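Local coordinates for erythrocyte membrane protein 1 (Plasmodium falciparum, PDB 6S8T) that binds the host receptor ICAM-1 through this DBLbeta domain, a step in the adhesion of infected erythrocytes to host cells, at residues A[59-71]-A[140-152]. Sequence-based numbering, arbitrary orientation. Where two conformers were deposited one is given.
Sequences NICNITLQHSNDS and SLLGDVQLAAKMD
D144, on helix 137-163, meets the loop 59-71 with its carboxylate, and the pair illustrates how one acidic side chain can hold an irregular segment against a helix. From its CB the chain leads to CG, which turns one oxygen to S68 and the other to N69. OD1 accepts the hydroxyl of S68 at 2.7 Å from OG, while OD2 takes the backbone N of N69 at 3.0 Å in a nearly straight bond (162°). Each oxygen receives its donor on the syn lone pair. Further donors complete the grip: N122 ND2 reaches OD1, and a water that links N69 ND2 and S140 O donates to OD2; N69 OD1 accepts from the backbone N of K49. With chi1 at 168° the S68 hydroxyl points away from its backbone N, and OG also accepts from D70 N, 3.1 Å away, an ST turn. The helix belongs to the largely helical Duffy-binding-like fold, and the loop is tied to helix 246-268 of that fold by the C61–C266 disulfide.

Toward that disulfide, aliphatic carbons carry the contact, several of them lying against backbone carbonyls. I63, fully extended, pushes CD1 over the helix backbone, 3.6 Å from G143 O and 3.8 Å from L147 CB. The two methyls of L147 part: CD1 faces T64 O, CD2 lies 3.6 Å from S68 CB. The side chains of K150 and I63 pass each other in opposite directions, with K150 CD alongside I63 CG2, and K150 CE passes 3.6 Å from C61 O.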
ATOM      1  N   ASN A  59       9.123 -18.362  21.331  1.00109.98           N
ATOM      2  CA  ASN A  59       8.648 -18.161  19.969  1.00105.58           C
ATOM      3  C   ASN A  59       8.166 -16.728  19.778  1.00 96.04           C
ATOM      4  O   ASN A  59       7.544 -16.141  20.668  1.00 99.66           O
ATOM      5  CB  ASN A  59       7.520 -19.145  19.652  1.00112.25           C
ATOM      6  CG  ASN A  59       7.050 -19.053  18.213  1.00111.49           C
ATOM      7  OD1 ASN A  59       7.791 -18.625  17.330  1.00110.44           O
ATOM      8  ND2 ASN A  59       5.808 -19.459  17.971  1.00112.21           N
ATOM      9  N   ILE A  60       8.456 -16.164  18.602  1.00 89.32           N
ATOM     10  CA  ILE A  60       8.070 -14.785  18.327  1.00 79.74           C
ATOM     11  C   ILE A  60       6.557 -14.627  18.247  1.00 76.60           C
ATOM     12  O   ILE A  60       6.037 -13.535  18.499  1.00 71.94           O
ATOM     13  CB  ILE A  60       8.745 -14.287  17.033  1.00 74.23           C
ATOM     14  CG1 ILE A  60       8.566 -12.773  16.881  1.00 70.10           C
ATOM     15  CG2 ILE A  60       8.198 -15.026  15.818  1.00 73.92           C
ATOM     16  CD1 ILE A  60       9.114 -11.975  18.048  1.00 70.20           C
ATOM     17  N   CYS A  61       5.829 -15.696  17.924  1.00 79.22           N
ATOM     18  CA  CYS A  61       4.374 -15.623  17.875  1.00 82.79           C
ATOM     19  C   CYS A  61       3.743 -15.460  19.252  1.00 87.61           C
ATOM     20  O   CYS A  61       2.519 -15.307  19.335  1.00 89.29           O
ATOM     21  CB  CYS A  61       3.811 -16.869  17.188  1.00 88.23           C
ATOM     22  SG  CYS A  61       4.506 -17.201  15.546  1.00 92.08           S
ATOM     23  N   ASN A  62       4.535 -15.486  20.325  1.00 87.61           N
ATOM     24  CA  ASN A  62       4.042 -15.289  21.680  1.00 89.12           C
ATOM     25  C   ASN A  62       4.358 -13.897  22.221  1.00 84.99           C
ATOM     26  O   ASN A  62       4.318 -13.690  23.438  1.00 87.26           O
ATOM     27  CB  ASN A  62       4.616 -16.356  22.614  1.00 95.34           C
ATOM     28  CG  ASN A  62       4.106 -17.750  22.297  1.00 97.77           C
ATOM     29  OD1 ASN A  62       2.992 -17.920  21.796  1.00 96.83           O
ATOM     30  ND2 ASN A  62       4.920 -18.759  22.592  1.00 99.42           N
ATOM     31  N   ILE A  63       4.677 -12.943  21.345  1.00 77.83           N
ATOM     32  CA  ILE A  63       4.955 -11.582  21.792  1.00 73.80           C
ATOM     33  C   ILE A  63       3.664 -10.947  22.294  1.00 74.21           C
ATOM     34  O   ILE A  63       2.613 -11.032  21.644  1.00 73.35           O
ATOM     35  CB  ILE A  63       5.598 -10.759  20.664  1.00 71.11           C
ATOM     36  CG1 ILE A  63       5.877  -9.327  21.130  1.00 70.39           C
ATOM     37  CG2 ILE A  63       4.725 -10.757  19.417  1.00 58.90           C
ATOM     38  CD1 ILE A  63       6.633  -8.487  20.115  1.00 66.74           C
ATOM     39  N   THR A  64       3.735 -10.319  23.461  1.00 76.69           N
ATOM     40  CA  THR A  64       2.574  -9.768  24.137  1.00 80.23           C
ATOM     41  C   THR A  64       2.659  -8.244  24.181  1.00 78.99           C
ATOM     42  O   THR A  64       3.547  -7.627  23.579  1.00 71.63           O
ATOM     43  CB  THR A  64       2.457 -10.362  25.544  1.00 87.30           C
ATOM     44  OG1 THR A  64       3.596  -9.971  26.322  1.00 89.43           O
ATOM     45  CG2 THR A  64       2.393 -11.881  25.481  1.00 91.25           C
ATOM     46  N   LEU A  65       1.721  -7.634  24.908  1.00 85.92           N
ATOM     47  CA  LEU A  65       1.716  -6.191  25.099  1.00 89.73           C
ATOM     48  C   LEU A  65       2.760  -5.732  26.108  1.00 89.70           C
ATOM     49  O   LEU A  65       3.087  -4.541  26.144  1.00 90.26           O
ATOM     50  CB  LEU A  65       0.329  -5.720  25.551  1.00 99.23           C
ATOM     51  CG  LEU A  65      -0.760  -5.495  24.497  1.00102.63           C
ATOM     52  CD1 LEU A  65      -1.122  -6.775  23.755  1.00103.46           C
ATOM     53  CD2 LEU A  65      -1.997  -4.886  25.148  1.00106.52           C
ATOM     54  N   GLN A  66       3.285  -6.646  26.928  1.00 89.45           N
ATOM     55  CA  GLN A  66       4.335  -6.285  27.873  1.00 88.63           C
ATOM     56  C   GLN A  66       5.669  -6.029  27.185  1.00 83.25           C
ATOM     57  O   GLN A  66       6.501  -5.296  27.732  1.00 82.08           O
ATOM     58  CB  GLN A  66       4.497  -7.382  28.925  1.00 92.29           C
ATOM     59  CG  GLN A  66       3.280  -7.583  29.812  1.00 98.32           C
ATOM     60  CD  GLN A  66       3.475  -8.712  30.804  1.00105.82           C
ATOM     61  OE1 GLN A  66       2.720  -8.847  31.768  1.00110.98           O
ATOM     62  NE2 GLN A  66       4.493  -9.533  30.571  1.00105.78           N
ATOM     63  N   HIS A  67       5.890  -6.606  26.007  1.00 79.63           N
ATOM     64  CA  HIS A  67       7.138  -6.427  25.263  1.00 78.91           C
ATOM     65  C   HIS A  67       7.084  -5.190  24.373  1.00 72.16           C
ATOM     66  O   HIS A  67       7.438  -5.227  23.196  1.00 70.87           O
ATOM     67  CB  HIS A  67       7.437  -7.680  24.447  1.00 82.19           C
ATOM     68  CG  HIS A  67       7.485  -8.933  25.264  1.00 90.43           C
ATOM     69  ND1 HIS A  67       6.349  -9.592  25.682  1.00 93.61           N
ATOM     70  CD2 HIS A  67       8.531  -9.639  25.753  1.00 93.82           C
ATOM     71  CE1 HIS A  67       6.694 -10.655  26.386  1.00 96.67           C
ATOM     72  NE2 HIS A  67       8.012 -10.706  26.445  1.00 96.35           N
ATOM     73  N   SER A  68       6.641  -4.075  24.948  1.00 70.41           N
ATOM     74  CA  SER A  68       6.474  -2.828  24.220  1.00 68.42           C
ATOM     75  C   SER A  68       6.895  -1.664  25.102  1.00 65.05           C
ATOM     76  O   SER A  68       6.807  -1.733  26.331  1.00 74.24           O
ATOM     77  CB  SER A  68       5.021  -2.639  23.761  1.00 66.58           C
ATOM     78  OG  SER A  68       4.796  -1.322  23.293  1.00 64.88           O
ATOM     79  N   ASN A  69       7.353  -0.587  24.461  1.00 63.55           N
ATOM     80  CA  ASN A  69       7.724   0.643  25.148  1.00 65.22           C
ATOM     81  C   ASN A  69       6.690   1.747  24.955  1.00 69.11           C
ATOM     82  O   ASN A  69       7.026   2.933  25.035  1.00 65.64           O
ATOM     83  CB  ASN A  69       9.104   1.117  24.693  1.00 64.36           C
ATOM     84  CG  ASN A  69      10.232   0.445  25.454  1.00 66.13           C
ATOM     85  OD1 ASN A  69      10.096   0.128  26.635  1.00 75.34           O
ATOM     86  ND2 ASN A  69      11.358   0.230  24.782  1.00 68.48           N
ATOM     87  N   ASP A  70       5.440   1.374  24.686  1.00 66.58           N
ATOM     88  CA  ASP A  70       4.342   2.332  24.713  1.00 67.19           C
ATOM     89  C   ASP A  70       4.230   2.933  26.108  1.00 72.30           C
ATOM     90  O   ASP A  70       4.149   2.209  27.105  1.00 74.83           O
ATOM     91  CB  ASP A  70       3.036   1.639  24.312  1.00 67.61           C
ATOM     92  CG  ASP A  70       1.896   2.615  24.038  1.00 67.23           C
ATOM     93  OD1 ASP A  70       1.822   3.679  24.686  1.00 66.62           O
ATOM     94  OD2 ASP A  70       1.059   2.307  23.164  1.00 64.47           O
ATOM     95  N   SER A  71       4.231   4.266  26.175  1.00 75.02           N
ATOM     96  CA  SER A  71       4.242   4.994  27.438  1.00 80.02           C
ATOM     97  C   SER A  71       2.849   5.197  28.020  1.00 88.42           C
ATOM     98  O   SER A  71       2.601   6.221  28.668  1.00 92.40           O
ATOM     99  CB  SER A  71       4.933   6.344  27.255  1.00 79.81           C
ATOM    100  OG  SER A  71       4.168   7.188  26.412  1.00 77.63           O
ATOM    101  N   SER A 140      15.461  -2.865  21.163  1.00 60.11           N
ATOM    102  CA  SER A 140      14.162  -2.435  21.669  1.00 54.91           C
ATOM    103  C   SER A 140      13.250  -1.952  20.547  1.00 53.04           C
ATOM    104  O   SER A 140      12.028  -2.124  20.628  1.00 52.51           O
ATOM    105  CB  SER A 140      14.342  -1.337  22.718  1.00 55.98           C
ATOM    106  OG  SER A 140      15.082  -1.809  23.832  1.00 63.68           O
ATOM    107  N   LEU A 141      13.816  -1.347  19.498  1.00 51.46           N
ATOM    108  CA  LEU A 141      12.992  -0.881  18.388  1.00 46.29           C
ATOM    109  C   LEU A 141      12.381  -2.047  17.624  1.00 46.74           C
ATOM    110  O   LEU A 141      11.224  -1.973  17.191  1.00 48.77           O
ATOM    111  CB  LEU A 141      13.814   0.001  17.448  1.00 44.22           C
ATOM    112  CG  LEU A 141      13.080   0.512  16.202  1.00 37.88           C
ATOM    113  CD1 LEU A 141      11.892   1.371  16.594  1.00 40.58           C
ATOM    114  CD2 LEU A 141      14.022   1.284  15.289  1.00 36.19           C
ATOM    115  N   LEU A 142      13.138  -3.136  17.451  1.00 45.90           N
ATOM    116  CA  LEU A 142      12.622  -4.289  16.718  1.00 45.41           C
ATOM    117  C   LEU A 142      11.418  -4.902  17.425  1.00 44.09           C
ATOM    118  O   LEU A 142      10.481  -5.374  16.770  1.00 44.35           O
ATOM    119  CB  LEU A 142      13.723  -5.333  16.538  1.00 49.26           C
ATOM    120  CG  LEU A 142      13.302  -6.645  15.872  1.00 47.54           C
ATOM    121  CD1 LEU A 142      12.780  -6.384  14.470  1.00 40.95           C
ATOM    122  CD2 LEU A 142      14.450  -7.644  15.847  1.00 49.87           C
ATOM    123  N   GLY A 143      11.423  -4.898  18.759  1.00 46.60           N
ATOM    124  CA  GLY A 143      10.297  -5.456  19.493  1.00 51.42           C
ATOM    125  C   GLY A 143       8.993  -4.739  19.199  1.00 50.62           C
ATOM    126  O   GLY A 143       7.963  -5.377  18.969  1.00 56.20           O
ATOM    127  N   ASP A 144       9.021  -3.405  19.187  1.00 47.05           N
ATOM    128  CA  ASP A 144       7.803  -2.650  18.916  1.00 47.38           C
ATOM    129  C   ASP A 144       7.404  -2.724  17.447  1.00 48.19           C
ATOM    130  O   ASP A 144       6.210  -2.659  17.128  1.00 49.19           O
ATOM    131  CB  ASP A 144       7.977  -1.198  19.362  1.00 49.40           C
ATOM    132  CG  ASP A 144       7.418  -0.944  20.758  1.00 56.88           C
ATOM    133  OD1 ASP A 144       6.257  -1.334  21.016  1.00 57.03           O
ATOM    134  OD2 ASP A 144       8.141  -0.365  21.598  1.00 60.07           O
ATOM    135  N   VAL A 145       8.374  -2.862  16.541  1.00 48.77           N
ATOM    136  CA  VAL A 145       8.042  -3.027  15.129  1.00 43.59           C
ATOM    137  C   VAL A 145       7.416  -4.395  14.887  1.00 43.22           C
ATOM    138  O   VAL A 145       6.466  -4.529  14.105  1.00 42.19           O
ATOM    139  CB  VAL A 145       9.291  -2.806  14.254  1.00 40.27           C
ATOM    140  CG1 VAL A 145       8.999  -3.159  12.803  1.00 34.85           C
ATOM    141  CG2 VAL A 145       9.765  -1.368  14.364  1.00 37.72           C
ATOM    142  N   GLN A 146       7.933  -5.431  15.554  1.00 43.53           N
ATOM    143  CA  GLN A 146       7.354  -6.762  15.407  1.00 45.49           C
ATOM    144  C   GLN A 146       5.985  -6.857  16.069  1.00 48.12           C
ATOM    145  O   GLN A 146       5.111  -7.582  15.579  1.00 45.92           O
ATOM    146  CB  GLN A 146       8.297  -7.818  15.983  1.00 45.98           C
ATOM    147  CG  GLN A 146       9.538  -8.072  15.138  1.00 46.38           C
ATOM    148  CD  GLN A 146      10.428  -9.150  15.723  1.00 48.54           C
ATOM    149  OE1 GLN A 146      10.929  -9.018  16.838  1.00 51.82           O
ATOM    150  NE2 GLN A 146      10.623 -10.228  14.974  1.00 48.30           N
ATOM    151  N   LEU A 147       5.779  -6.143  17.178  1.00 51.52           N
ATOM    152  CA  LEU A 147       4.461  -6.129  17.804  1.00 55.06           C
ATOM    153  C   LEU A 147       3.434  -5.462  16.900  1.00 53.41           C
ATOM    154  O   LEU A 147       2.312  -5.963  16.750  1.00 54.34           O
ATOM    155  CB  LEU A 147       4.522  -5.421  19.158  1.00 59.86           C
ATOM    156  CG  LEU A 147       3.186  -5.287  19.890  1.00 64.56           C
ATOM    157  CD1 LEU A 147       2.674  -6.649  20.342  1.00 66.39           C
ATOM    158  CD2 LEU A 147       3.304  -4.338  21.072  1.00 67.83           C
ATOM    159  N   ALA A 148       3.799  -4.337  16.281  1.00 50.31           N
ATOM    160  CA  ALA A 148       2.875  -3.662  15.378  1.00 45.82           C
ATOM    161  C   ALA A 148       2.584  -4.512  14.148  1.00 44.90           C
ATOM    162  O   ALA A 148       1.437  -4.581  13.693  1.00 43.53           O
ATOM    163  CB  ALA A 148       3.435  -2.299  14.973  1.00 37.20           C
ATOM    164  N   ALA A 149       3.607  -5.182  13.608  1.00 44.06           N
ATOM    165  CA  ALA A 149       3.412  -6.001  12.416  1.00 40.48           C
ATOM    166  C   ALA A 149       2.484  -7.181  12.691  1.00 43.20           C
ATOM    167  O   ALA A 149       1.642  -7.523  11.852  1.00 44.21           O
ATOM    168  CB  ALA A 149       4.761  -6.491  11.891  1.00 32.98           C
ATOM    169  N   LYS A 150       2.619  -7.814  13.859  1.00 43.98           N
ATOM    170  CA  LYS A 150       1.788  -8.975  14.170  1.00 46.51           C
ATOM    171  C   LYS A 150       0.343  -8.571  14.443  1.00 43.92           C
ATOM    172  O   LYS A 150      -0.593  -9.206  13.940  1.00 43.36           O
ATOM    173  CB  LYS A 150       2.363  -9.736  15.364  1.00 50.20           C
ATOM    174  CG  LYS A 150       1.420 -10.798  15.924  1.00 55.06           C
ATOM    175  CD  LYS A 150       2.046 -11.573  17.071  1.00 56.64           C
ATOM    176  CE  LYS A 150       1.037 -12.505  17.721  1.00 64.56           C
ATOM    177  NZ  LYS A 150      -0.110 -11.758  18.320  1.00 69.62           N
ATOM    178  N   MET A 151       0.137  -7.517  15.237  1.00 42.85           N
ATOM    179  CA  MET A 151      -1.225  -7.094  15.549  0.50 44.92           C
ATOM    180  C   MET A 151      -1.923  -6.493  14.335  1.00 44.00           C
ATOM    181  O   MET A 151      -3.142  -6.630  14.196  1.00 39.64           O
ATOM    182  CB  MET A 151      -1.220  -6.099  16.710  0.50 47.28           C
ATOM    183  CG  MET A 151      -0.712  -6.681  18.023  0.50 50.42           C
ATOM    184  SD  MET A 151      -0.901  -5.568  19.432  0.50 54.04           S
ATOM    185  CE  MET A 151      -2.685  -5.485  19.571  0.50 54.92           C
ATOM    186  N   ASP A 152      -1.177  -5.831  13.444  1.00 37.94           N
ATOM    187  CA  ASP A 152      -1.813  -5.276  12.252  1.00 37.02           C
ATOM    188  C   ASP A 152      -2.210  -6.383  11.282  1.00 39.99           C
ATOM    189  O   ASP A 152      -3.271  -6.311  10.650  1.00 42.09           O
ATOM    190  CB  ASP A 152      -0.888  -4.262  11.570  1.00 34.64           C
ATOM    191  CG  ASP A 152      -1.596  -3.463  10.481  1.00 37.19           C
ATOM    192  OD1 ASP A 152      -2.595  -2.771  10.789  1.00 38.15           O
ATOM    193  OD2 ASP A 152      -1.152  -3.522   9.315  1.00 36.72           O
TER
HETATM  194  O   HOH W   1      10.721  -0.148  21.862  1.00 48.45           O